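Local structure of glycosyl hydrolases family 31 family protein (Aspergillus niger, 6DRU) at residues T75-G79 with N80-R84; N409-S412 with T413-S417; G436-Y439 with P440-H443. The protein catalyses the release of alpha-xylose from the non-reducing terminal glucose of xyloglucan oligosaccharides, as a member of glycosyl hydrolase family 31. All blocks are in the same frame, centred on the assembly; numbering follows the deposited sequence.

In the fold
Interaction 1 is a beta hairpin, whereas interactions 2 and 3 are both helix starts within the TIM-barrel region. The hairpin, its centre about 31 Å from the chain centre, is nevertheless largely buried; paired backbone bonds hold it, with side chains that meet on one face of the sheet and glycan sugars close by. The centres of interactions 2 and 3 are about 25 Å apart. At 409-417, which is partly buried, a serine caps the helix beside bound sugar and against two neighbouring subunits; at 436-443, centred about 13 Å from the chain centre, the helix start is buried and surrounded by aromatic rings. None of the three touches another.

Interaction 1: T75-G79 with N80-R84; sequences TLRNG and NIILR. With NAG (2-acetamido-2-deoxy-beta-D-glucopyranose), chain L; MAN (alpha-D-mannopyranose), chain I.
Ile82 lays its CG1 branch across the aliphatic stem of Arg77, with CG1 3.7 Å from Arg77 CG and the tip, CD1, reaching on to Arg77 CD. The arginine can offer this stem because its chain is fully extended, CG anti to the backbone N (chi1 175°). The same extension carries NE to the turn, where it donates to Gly79 O at 3.0 Å in an almost straight bond (174°). That carbonyl oxygen lies in the guanidinium plane, which helps to fix the rotation of the head, and Phe3 adds a cation-pi contact. The other branch of Ile82 turns the opposite way along the strand, so that CG2 meets Thr75 CG2 at 3.7 Å. Thr75 and Arg84 run side by side, OG1 of the threonine 3.9 Å from Arg84 CG. Beyond, O4 of a glycan mannose sits 3.4 Å above one face of the Arg84 guanidinium, toward its rim, while Glu108 forms a salt bridge with NH1 and Tyr100 a cation-pi contact.

Leu76, Asn78, Ile81 and Leu83 occupy the other face of the sheet, where the amide of Asn78 is bound by Tyr2, Gly25 and Gly28. Two hydrogen-bonded pairs tie the backbones. Leu83 N reaches Leu76 O at 2.7 Å with a return bond from Leu76 N to Leu83 O, and Asn78 N reaches Ile81 O at 3.1 Å. The closing bond, Ile81 N to Asn78 O, is longer at 3.3 Å, the donor standing 44° out of the carbonyl plane. Gly79 and Asn80 are the corner residues, glycine in its usual first position: this is a two-residue beta hairpin with a type II' turn, 74-78 being outermost, within this chain, in a four-stranded antiparallel sheet and 81-85 pairing on to 98-102.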
ATOM      1  N   THR A  75      11.586  23.613  30.918  1.00 64.50           N
ATOM      2  CA  THR A  75      10.784  23.053  31.998  1.00 67.43           C
ATOM      3  C   THR A  75       9.466  23.806  32.091  1.00 66.06           C
ATOM      4  O   THR A  75       9.434  25.036  31.985  1.00 69.42           O
ATOM      5  CB  THR A  75      11.530  23.118  33.342  1.00 68.04           C
ATOM      6  OG1 THR A  75      12.771  22.407  33.241  1.00 68.16           O
ATOM      7  CG2 THR A  75      10.695  22.503  34.456  1.00 59.46           C
ATOM      8  N   LEU A  76       8.380  23.061  32.290  1.00 65.43           N
ATOM      9  CA  LEU A  76       7.050  23.630  32.435  1.00 69.67           C
ATOM     10  C   LEU A  76       6.319  22.864  33.526  1.00 67.17           C
ATOM     11  O   LEU A  76       6.397  21.635  33.588  1.00 65.21           O
ATOM     12  CB  LEU A  76       6.262  23.572  31.117  1.00 59.70           C
ATOM     13  CG  LEU A  76       5.335  24.748  30.786  1.00 84.35           C
ATOM     14  CD1 LEU A  76       4.793  24.607  29.372  1.00 67.85           C
ATOM     15  CD2 LEU A  76       4.188  24.884  31.784  1.00 87.91           C
ATOM     16  N   ARG A  77       5.616  23.595  34.388  1.00 61.06           N
ATOM     17  CA  ARG A  77       4.919  22.999  35.517  1.00 61.88           C
ATOM     18  C   ARG A  77       3.459  23.420  35.511  1.00 62.68           C
ATOM     19  O   ARG A  77       3.139  24.593  35.294  1.00 69.37           O
ATOM     20  CB  ARG A  77       5.562  23.397  36.851  1.00 66.21           C
ATOM     21  CG  ARG A  77       4.798  22.891  38.065  1.00 63.91           C
ATOM     22  CD  ARG A  77       5.541  23.145  39.362  1.00 73.59           C
ATOM     23  NE  ARG A  77       4.782  22.656  40.509  1.00 69.47           N
ATOM     24  CZ  ARG A  77       5.213  22.696  41.764  1.00 62.87           C
ATOM     25  NH1 ARG A  77       6.406  23.204  42.043  1.00 76.32           N
ATOM     26  NH2 ARG A  77       4.450  22.227  42.741  1.00 66.66           N
ATOM     27  N   ASN A  78       2.580  22.450  35.750  1.00 53.28           N
ATOM     28  CA  ASN A  78       1.148  22.692  35.898  1.00 60.52           C
ATOM     29  C   ASN A  78       0.652  21.797  37.024  1.00 70.53           C
ATOM     30  O   ASN A  78       0.650  20.571  36.888  1.00 64.96           O
ATOM     31  CB  ASN A  78       0.396  22.406  34.598  1.00 54.78           C
ATOM     32  CG  ASN A  78      -1.108  22.453  34.774  1.00 62.65           C
ATOM     33  OD1 ASN A  78      -1.625  23.189  35.614  1.00 64.40           O
ATOM     34  ND2 ASN A  78      -1.821  21.658  33.983  1.00 57.52           N
ATOM     35  N   GLY A  79       0.240  22.403  38.131  1.00 66.52           N
ATOM     36  CA  GLY A  79      -0.190  21.606  39.269  1.00 63.84           C
ATOM     37  C   GLY A  79       0.992  20.893  39.893  1.00 59.79           C
ATOM     38  O   GLY A  79       2.022  21.506  40.199  1.00 66.88           O
ATOM     39  N   ASN A  80       0.862  19.581  40.076  1.00 56.87           N
ATOM     40  CA  ASN A  80       1.923  18.773  40.658  1.00 65.45           C
ATOM     41  C   ASN A  80       2.692  17.972  39.615  1.00 68.44           C
ATOM     42  O   ASN A  80       3.543  17.156  39.981  1.00 70.00           O
ATOM     43  CB  ASN A  80       1.361  17.838  41.738  1.00 72.82           C
ATOM     44  CG  ASN A  80       0.276  16.903  41.216  1.00 81.05           C
ATOM     45  OD1 ASN A  80       0.250  16.547  40.039  1.00 85.78           O
ATOM     46  ND2 ASN A  80      -0.625  16.494  42.104  1.00 77.96           N
ATOM     47  N   ILE A  81       2.413  18.183  38.329  1.00 67.44           N
ATOM     48  CA  ILE A  81       3.129  17.512  37.250  1.00 69.39           C
ATOM     49  C   ILE A  81       4.087  18.509  36.613  1.00 59.23           C
ATOM     50  O   ILE A  81       3.768  19.697  36.474  1.00 55.34           O
ATOM     51  CB  ILE A  81       2.158  16.910  36.210  1.00 69.51           C
ATOM     52  CG1 ILE A  81       2.895  15.946  35.281  1.00 68.38           C
ATOM     53  CG2 ILE A  81       1.475  17.989  35.388  1.00 54.87           C
ATOM     54  CD1 ILE A  81       1.985  15.222  34.313  1.00 57.65           C
ATOM     55  N   ILE A  82       5.280  18.035  36.264  1.00 60.36           N
ATOM     56  CA  ILE A  82       6.309  18.865  35.652  1.00 58.16           C
ATOM     57  C   ILE A  82       6.789  18.187  34.379  1.00 63.62           C
ATOM     58  O   ILE A  82       7.003  16.971  34.352  1.00 62.70           O
ATOM     59  CB  ILE A  82       7.492  19.104  36.617  1.00 64.64           C
ATOM     60  CG1 ILE A  82       7.080  20.035  37.760  1.00 70.11           C
ATOM     61  CG2 ILE A  82       8.697  19.670  35.881  1.00 58.41           C
ATOM     62  CD1 ILE A  82       8.235  20.443  38.653  1.00 63.36           C
ATOM     63  N   LEU A  83       6.957  18.979  33.324  1.00 62.56           N
ATOM     64  CA  LEU A  83       7.533  18.514  32.073  1.00 49.43           C
ATOM     65  C   LEU A  83       8.962  19.023  31.958  1.00 52.48           C
ATOM     66  O   LEU A  83       9.242  20.190  32.245  1.00 57.71           O
ATOM     67  CB  LEU A  83       6.707  18.997  30.879  1.00 62.53           C
ATOM     68  CG  LEU A  83       7.439  19.173  29.545  1.00 56.90           C
ATOM     69  CD1 LEU A  83       7.774  17.830  28.907  1.00 55.35           C
ATOM     70  CD2 LEU A  83       6.623  20.040  28.599  1.00 57.72           C
ATOM     71  N   ARG A  84       9.866  18.137  31.548  1.00 50.68           N
ATOM     72  CA  ARG A  84      11.266  18.489  31.330  1.00 52.20           C
ATOM     73  C   ARG A  84      11.686  17.972  29.961  1.00 63.28           C
ATOM     74  O   ARG A  84      11.789  16.758  29.757  1.00 63.50           O
ATOM     75  CB  ARG A  84      12.160  17.913  32.429  1.00 51.43           C
ATOM     76  CG  ARG A  84      12.072  18.652  33.754  1.00 61.29           C
ATOM     77  CD  ARG A  84      13.272  18.347  34.641  1.00 62.71           C
ATOM     78  NE  ARG A  84      13.258  19.137  35.868  1.00 69.77           N
ATOM     79  CZ  ARG A  84      12.819  18.694  37.041  1.00 79.22           C
ATOM     80  NH1 ARG A  84      12.354  17.457  37.155  1.00 76.15           N
ATOM     81  NH2 ARG A  84      12.844  19.488  38.103  1.00 81.04           N
TER
HETATM   82  C1  NAG L 827       8.068  29.516  34.035  1.00119.64           C
HETATM   83  C2  NAG L 827       9.220  30.305  33.447  1.00125.98           C
HETATM   84  C3  NAG L 827      10.314  29.414  32.987  1.00130.23           C
HETATM   85  C4  NAG L 827      10.721  28.461  34.090  1.00124.97           C
HETATM   86  C5  NAG L 827       9.508  27.731  34.625  1.00114.35           C
HETATM   87  C6  NAG L 827       9.916  26.858  35.792  1.00103.92           C
HETATM   88  C7  NAG L 827       8.317  32.435  32.600  1.00104.98           C
HETATM   89  C8  NAG L 827       7.823  33.281  31.449  1.00 98.75           C
HETATM   90  N2  NAG L 827       8.752  31.104  32.367  1.00112.80           N
HETATM   91  O3  NAG L 827      11.402  30.199  32.555  1.00128.74           O
HETATM   92  O4  NAG L 827      11.645  27.523  33.589  1.00110.76           O
HETATM   93  O5  NAG L 827       8.546  28.667  35.051  1.00118.33           O
HETATM   94  O6  NAG L 827       9.070  25.732  35.856  1.00 86.84           O
HETATM   95  O7  NAG L 827       8.341  32.896  33.725  1.00115.94           O
HETATM   96  C1  MAN I   9      18.155  13.903  38.328  1.00 92.44           C
HETATM   97  C2  MAN I   9      18.546  14.883  39.411  1.00 82.54           C
HETATM   98  C3  MAN I   9      17.351  15.737  39.780  1.00 87.27           C
HETATM   99  C4  MAN I   9      16.677  16.295  38.543  1.00 97.27           C
HETATM  100  C5  MAN I   9      16.493  15.218  37.495  1.00 95.36           C
HETATM  101  C6  MAN I   9      15.925  15.841  36.239  1.00 83.64           C
HETATM  102  O2  MAN I   9      19.592  15.711  38.956  1.00 87.89           O
HETATM  103  O3  MAN I   9      17.784  16.807  40.587  1.00 86.80           O
HETATM  104  O4  MAN I   9      15.415  16.810  38.899  1.00 85.04           O
HETATM  105  O5  MAN I   9      17.730  14.616  37.193  1.00 95.39           O
HETATM  106  O6  MAN I   9      16.928  16.612  35.617  1.00 94.71           O

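Interaction 2: N409-S412 with T413-S417. With BGC (beta-D-glucopyranose), chain F; GAL (beta-D-galactopyranose), chain B.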
ATOM      1  N   ASN A 409     -20.491 -14.338   9.877  1.00 61.58           N
ATOM      2  CA  ASN A 409     -21.279 -14.660  11.056  1.00 59.11           C
ATOM      3  C   ASN A 409     -22.566 -15.379  10.661  1.00 52.72           C
ATOM      4  O   ASN A 409     -23.102 -15.189   9.566  1.00 56.45           O
ATOM      5  CB  ASN A 409     -21.599 -13.386  11.839  1.00 52.85           C
ATOM      6  CG  ASN A 409     -22.104 -13.671  13.239  1.00 63.67           C
ATOM      7  OD1 ASN A 409     -22.076 -14.810  13.701  1.00 78.02           O
ATOM      8  ND2 ASN A 409     -22.568 -12.630  13.924  1.00 59.91           N
ATOM      9  N   GLY A 410     -23.061 -16.215  11.570  1.00 65.94           N
ATOM     10  CA  GLY A 410     -24.263 -16.979  11.326  1.00 64.94           C
ATOM     11  C   GLY A 410     -24.072 -18.245  10.524  1.00 58.43           C
ATOM     12  O   GLY A 410     -25.004 -19.057  10.451  1.00 75.04           O
ATOM     13  N   GLN A 411     -22.906 -18.446   9.920  1.00 55.31           N
ATOM     14  CA  GLN A 411     -22.645 -19.642   9.135  1.00 53.15           C
ATOM     15  C   GLN A 411     -22.012 -20.705  10.033  1.00 63.46           C
ATOM     16  O   GLN A 411     -21.916 -20.538  11.252  1.00 76.17           O
ATOM     17  CB  GLN A 411     -21.780 -19.289   7.924  1.00 58.39           C
ATOM     18  CG  GLN A 411     -22.458 -18.314   6.961  1.00 56.02           C
ATOM     19  CD  GLN A 411     -21.643 -18.042   5.711  1.00 57.65           C
ATOM     20  OE1 GLN A 411     -21.301 -16.895   5.417  1.00 52.25           O
ATOM     21  NE2 GLN A 411     -21.333 -19.095   4.964  1.00 58.35           N
ATOM     22  N   SER A 412     -21.588 -21.819   9.441  1.00 57.34           N
ATOM     23  CA  SER A 412     -21.022 -22.912  10.221  1.00 50.56           C
ATOM     24  C   SER A 412     -19.752 -22.466  10.934  1.00 60.70           C
ATOM     25  O   SER A 412     -19.066 -21.533  10.508  1.00 55.72           O
ATOM     26  CB  SER A 412     -20.722 -24.114   9.326  1.00 45.44           C
ATOM     27  OG  SER A 412     -19.627 -23.856   8.466  1.00 59.91           O
ATOM     28  N   THR A 413     -19.444 -23.148  12.040  1.00 60.27           N
ATOM     29  CA  THR A 413     -18.235 -22.825  12.788  1.00 61.17           C
ATOM     30  C   THR A 413     -16.980 -23.140  11.984  1.00 56.74           C
ATOM     31  O   THR A 413     -15.934 -22.517  12.205  1.00 57.86           O
ATOM     32  CB  THR A 413     -18.221 -23.581  14.117  1.00 63.24           C
ATOM     33  OG1 THR A 413     -18.048 -24.982  13.870  1.00 73.49           O
ATOM     34  CG2 THR A 413     -19.527 -23.364  14.865  1.00 60.02           C
ATOM     35  N   TYR A 414     -17.058 -24.098  11.057  1.00 49.61           N
ATOM     36  CA  TYR A 414     -15.927 -24.358  10.172  1.00 52.98           C
ATOM     37  C   TYR A 414     -15.673 -23.168   9.255  1.00 59.23           C
ATOM     38  O   TYR A 414     -14.529 -22.725   9.098  1.00 63.15           O
ATOM     39  CB  TYR A 414     -16.172 -25.626   9.352  1.00 50.03           C
ATOM     40  CG  TYR A 414     -14.995 -26.018   8.482  1.00 53.61           C
ATOM     41  CD1 TYR A 414     -14.837 -25.490   7.205  1.00 52.66           C
ATOM     42  CD2 TYR A 414     -14.032 -26.907   8.943  1.00 63.58           C
ATOM     43  CE1 TYR A 414     -13.758 -25.838   6.414  1.00 59.20           C
ATOM     44  CE2 TYR A 414     -12.951 -27.263   8.157  1.00 61.89           C
ATOM     45  CZ  TYR A 414     -12.819 -26.726   6.894  1.00 64.41           C
ATOM     46  OH  TYR A 414     -11.744 -27.077   6.109  1.00 61.04           O
ATOM     47  N   ILE A 415     -16.731 -22.646   8.630  1.00 52.36           N
ATOM     48  CA  ILE A 415     -16.585 -21.487   7.753  1.00 53.92           C
ATOM     49  C   ILE A 415     -16.139 -20.267   8.547  1.00 59.70           C
ATOM     50  O   ILE A 415     -15.264 -19.509   8.110  1.00 63.63           O
ATOM     51  CB  ILE A 415     -17.902 -21.225   6.999  1.00 59.10           C
ATOM     52  CG1 ILE A 415     -18.181 -22.354   6.005  1.00 54.67           C
ATOM     53  CG2 ILE A 415     -17.858 -19.882   6.285  1.00 49.00           C
ATOM     54  CD1 ILE A 415     -19.534 -22.257   5.344  1.00 57.57           C
ATOM     55  N   GLU A 416     -16.728 -20.063   9.730  1.00 50.81           N
ATOM     56  CA  GLU A 416     -16.334 -18.942  10.578  1.00 51.09           C
ATOM     57  C   GLU A 416     -14.864 -19.021  10.970  1.00 58.22           C
ATOM     58  O   GLU A 416     -14.213 -17.985  11.144  1.00 65.41           O
ATOM     59  CB  GLU A 416     -17.209 -18.895  11.832  1.00 52.28           C
ATOM     60  CG  GLU A 416     -18.637 -18.434  11.589  1.00 61.51           C
ATOM     61  CD  GLU A 416     -19.521 -18.623  12.807  1.00 69.97           C
ATOM     62  OE1 GLU A 416     -19.141 -19.411  13.699  1.00 73.57           O
ATOM     63  OE2 GLU A 416     -20.593 -17.983  12.876  1.00 72.71           O
ATOM     64  N   SER A 417     -14.323 -20.233  11.102  1.00 50.75           N
ATOM     65  CA  SER A 417     -12.933 -20.412  11.497  1.00 59.93           C
ATOM     66  C   SER A 417     -11.954 -20.190  10.350  1.00 60.12           C
ATOM     67  O   SER A 417     -10.754 -20.044  10.608  1.00 57.45           O
ATOM     68  CB  SER A 417     -12.731 -21.808  12.086  1.00 54.90           C
ATOM     69  OG  SER A 417     -12.957 -22.813  11.112  1.00 62.15           O
TER
HETATM   70  C2  BGC F   5     -22.732 -16.873  17.094  1.00 78.70           C
HETATM   71  C3  BGC F   5     -22.219 -15.481  16.955  1.00 77.59           C
HETATM   72  C4  BGC F   5     -23.400 -14.494  16.913  1.00 70.77           C
HETATM   73  C5  BGC F   5     -24.324 -14.737  18.073  1.00 73.66           C
HETATM   74  C6  BGC F   5     -25.551 -13.845  17.948  1.00 72.71           C
HETATM   75  C1  BGC F   5     -23.608 -16.924  18.318  1.00 74.67           C
HETATM   76  O2  BGC F   5     -21.637 -17.805  17.230  1.00 83.71           O
HETATM   77  O3  BGC F   5     -21.479 -15.385  15.792  1.00 76.03           O
HETATM   78  O4  BGC F   5     -22.917 -13.171  16.981  1.00 63.38           O
HETATM   79  O5  BGC F   5     -24.744 -16.087  18.089  1.00 79.50           O
HETATM   80  O6  BGC F   5     -26.584 -14.342  18.771  1.00 61.37           O
HETATM   81  C1  GAL B   4     -23.866 -23.913  15.661  1.00118.52           C
HETATM   82  C2  GAL B   4     -24.776 -24.801  14.843  1.00126.48           C
HETATM   83  C3  GAL B   4     -24.869 -24.596  13.471  1.00127.79           C
HETATM   84  C4  GAL B   4     -24.901 -23.111  13.165  1.00121.30           C
HETATM   85  C5  GAL B   4     -23.902 -22.337  13.999  1.00115.81           C
HETATM   86  C6  GAL B   4     -24.052 -20.860  13.699  1.00 98.82           C
HETATM   87  O2  GAL B   4     -24.531 -26.156  15.149  1.00103.70           O
HETATM   88  O3  GAL B   4     -25.913 -25.387  12.954  1.00132.97           O
HETATM   89  O4  GAL B   4     -26.195 -22.606  13.402  1.00125.89           O
HETATM   90  O5  GAL B   4     -24.145 -22.564  15.368  1.00119.34           O
HETATM   91  O6  GAL B   4     -23.202 -20.111  14.541  1.00 92.45           O
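Glu416 folds back along the chain that precedes its own helix. CB lies 3.5 Å from Ser412 O, the carbonyl that also receives Glu416 N in the first i to i+4 bond of the helix, 2.9 Å long with the donor in the carbonyl plane. CG stays near the same oxygen, and CD passes 3.4 Å from Gln411 O. At the tip, OE1 lies near Ser412 O, while OE2 takes a weak bond from Gly410 N at 3.3 Å and faces Gln411 O without bonding it. With CG anti to the carbonyl carbon (chi1 -72°) and the chain extended beyond it, the carboxylate is set down beside the 409-411 backbone, while Tyr406 packs against the side chain.

Ser412 is the N-cap. Its OG accepts from Ile415 N at 3.1 Å in a nearly straight bond (164°), satisfying an amide that the helix itself leaves without a regular acceptor, and CG1 of Ile415 lies against this hydroxyl. Farther out, the NE2 end of Gln411 crosses the Ile415 side chain, 3.7 Å from CD1, and donates to Tyr335 of a neighbouring subunit. Asn409 ND2 donates to O4 of a bound glucose unit at 3.1 Å, though the fit of this amide to the sugar is doubtful in detail; Glu404, Tyr406 and Tyr286 hold the same sugar, probably part of the xyloglucan product.

The short helix 413-417 follows the long loop that leaves barrel strand 391-394. Ser356, in strand 355-357, bonds through OG to Asn409 O, and Tyr414 OH of the helix bonds to Thr69 O of another neighbouring subunit.

Interaction 3: G436-Y439 with P440-H443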
ATOM      1  N   GLY A 436     -11.851   3.384  13.235  1.00 55.02           N
ATOM      2  CA  GLY A 436     -12.765   2.297  13.557  1.00 55.93           C
ATOM      3  C   GLY A 436     -13.217   2.265  15.004  1.00 54.92           C
ATOM      4  O   GLY A 436     -14.359   1.898  15.292  1.00 54.81           O
ATOM      5  N   LYS A 437     -12.337   2.640  15.936  1.00 49.17           N
ATOM      6  CA  LYS A 437     -12.696   2.616  17.350  1.00 51.56           C
ATOM      7  C   LYS A 437     -13.837   3.569  17.679  1.00 53.77           C
ATOM      8  O   LYS A 437     -14.395   3.484  18.779  1.00 66.99           O
ATOM      9  CB  LYS A 437     -11.477   2.949  18.211  1.00 52.69           C
ATOM     10  CG  LYS A 437     -10.235   2.144  17.864  1.00 55.86           C
ATOM     11  CD  LYS A 437     -10.435   0.665  18.150  1.00 50.40           C
ATOM     12  CE  LYS A 437     -10.230   0.353  19.623  1.00 59.57           C
ATOM     13  NZ  LYS A 437     -11.310  -0.512  20.169  1.00 63.29           N
ATOM     14  N   LEU A 438     -14.192   4.469  16.760  1.00 50.74           N
ATOM     15  CA  LEU A 438     -15.280   5.414  16.978  1.00 50.72           C
ATOM     16  C   LEU A 438     -16.655   4.788  16.782  1.00 51.31           C
ATOM     17  O   LEU A 438     -17.633   5.300  17.336  1.00 55.14           O
ATOM     18  CB  LEU A 438     -15.112   6.615  16.038  1.00 47.69           C
ATOM     19  CG  LEU A 438     -16.266   7.600  15.828  1.00 48.40           C
ATOM     20  CD1 LEU A 438     -16.567   8.370  17.103  1.00 45.70           C
ATOM     21  CD2 LEU A 438     -15.960   8.553  14.685  1.00 58.31           C
ATOM     22  N   TYR A 439     -16.744   3.683  16.034  1.00 53.26           N
ATOM     23  CA  TYR A 439     -18.048   3.174  15.608  1.00 56.43           C
ATOM     24  C   TYR A 439     -19.002   2.891  16.764  1.00 64.29           C
ATOM     25  O   TYR A 439     -20.127   3.421  16.743  1.00 60.61           O
ATOM     26  CB  TYR A 439     -17.860   1.933  14.726  1.00 49.21           C
ATOM     27  CG  TYR A 439     -19.138   1.474  14.065  1.00 57.37           C
ATOM     28  CD1 TYR A 439     -19.985   0.567  14.691  1.00 61.85           C
ATOM     29  CD2 TYR A 439     -19.504   1.954  12.816  1.00 65.07           C
ATOM     30  CE1 TYR A 439     -21.157   0.151  14.089  1.00 61.03           C
ATOM     31  CE2 TYR A 439     -20.671   1.543  12.205  1.00 68.44           C
ATOM     32  CZ  TYR A 439     -21.495   0.642  12.846  1.00 64.69           C
ATOM     33  OH  TYR A 439     -22.660   0.232  12.238  1.00 60.37           O
ATOM     34  N   PRO A 440     -18.654   2.087  17.780  1.00 58.22           N
ATOM     35  CA  PRO A 440     -19.620   1.869  18.869  1.00 52.96           C
ATOM     36  C   PRO A 440     -19.862   3.112  19.703  1.00 58.48           C
ATOM     37  O   PRO A 440     -20.968   3.291  20.227  1.00 56.27           O
ATOM     38  CB  PRO A 440     -18.970   0.751  19.693  1.00 55.26           C
ATOM     39  CG  PRO A 440     -17.516   0.926  19.459  1.00 64.85           C
ATOM     40  CD  PRO A 440     -17.385   1.376  18.031  1.00 55.96           C
ATOM     41  N   TRP A 441     -18.854   3.975  19.841  1.00 58.79           N
ATOM     42  CA  TRP A 441     -19.037   5.234  20.553  1.00 59.62           C
ATOM     43  C   TRP A 441     -20.058   6.117  19.845  1.00 51.61           C
ATOM     44  O   TRP A 441     -20.931   6.711  20.489  1.00 49.68           O
ATOM     45  CB  TRP A 441     -17.688   5.945  20.672  1.00 53.89           C
ATOM     46  CG  TRP A 441     -17.653   7.126  21.591  1.00 51.87           C
ATOM     47  CD1 TRP A 441     -17.238   7.140  22.890  1.00 50.90           C
ATOM     48  CD2 TRP A 441     -18.022   8.474  21.273  1.00 56.37           C
ATOM     49  NE1 TRP A 441     -17.331   8.411  23.404  1.00 54.93           N
ATOM     50  CE2 TRP A 441     -17.811   9.248  22.432  1.00 58.08           C
ATOM     51  CE3 TRP A 441     -18.514   9.100  20.124  1.00 49.92           C
ATOM     52  CZ2 TRP A 441     -18.076  10.615  22.474  1.00 51.40           C
ATOM     53  CZ3 TRP A 441     -18.776  10.458  20.168  1.00 55.71           C
ATOM     54  CH2 TRP A 441     -18.557  11.200  21.335  1.00 58.83           C
ATOM     55  N   ALA A 442     -19.971   6.203  18.516  1.00 46.46           N
ATOM     56  CA  ALA A 442     -20.942   6.979  17.755  1.00 54.20           C
ATOM     57  C   ALA A 442     -22.302   6.301  17.697  1.00 60.48           C
ATOM     58  O   ALA A 442     -23.310   6.984  17.485  1.00 56.23           O
ATOM     59  CB  ALA A 442     -20.424   7.228  16.338  1.00 54.54           C
ATOM     60  N   HIS A 443     -22.353   4.978  17.872  1.00 69.37           N
ATOM     61  CA  HIS A 443     -23.641   4.294  17.932  1.00 55.39           C
ATOM     62  C   HIS A 443     -24.376   4.630  19.225  1.00 56.58           C
ATOM     63  O   HIS A 443     -25.588   4.879  19.208  1.00 56.99           O
ATOM     64  CB  HIS A 443     -23.441   2.785  17.793  1.00 48.69           C
ATOM     65  CG  HIS A 443     -24.695   2.036  17.464  1.00 48.55           C
ATOM     66  ND1 HIS A 443     -25.579   2.456  16.495  1.00 49.37           N
ATOM     67  CD2 HIS A 443     -25.208   0.889  17.968  1.00 53.24           C
ATOM     68  CE1 HIS A 443     -26.585   1.603  16.418  1.00 48.83           C
ATOM     69  NE2 HIS A 443     -26.381   0.641  17.298  1.00 48.87           N
TER
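The indole of Trp441 is met obliquely by Leu438, whose CD1 comes to 3.7 Å from CE3 on the six-membered ring; Phe479 and Phe46 add edge-to-face contacts. The phenol of Tyr439 has the neighbouring Pro440 ring at its root, Tyr439 CB lying 3.4 Å from Pro440 CD, and farther along it meets the ring of Tyr427 with the planes only about 30° apart. Tyr365 binds two of these groups, its backbone O taking a bond from the OH of Tyr439 and its own OH pairing with ND1 of His443, one helical turn on, whose imidazole stands more steeply, at about 65°, to the Tyr365 ring.

All this surrounds the first turn of helix 439-455, which lies in the chain between the parallel barrel strands 391-394 and 467-469. Leu438 O accepts from Ala442 N at 2.8 Å, nearly along the C=O axis, and Tyr439 O from His443 N at 2.9 Å in a more bent bond (139°). Ser367 OG is a further partner of Tyr439 O. Proline, lacking an amide hydrogen, suits position 440 in the first helical turn, where no regular acceptor precedes it; Pro440 CD instead sits 3.7 Å from Lys437 O.

Leu438 has CG anti to the backbone N, with chi1 166° and chi2 66° together turning CD1 back toward the helix start, where it touches Ala442 CB at 4.1 Å as well as the indole.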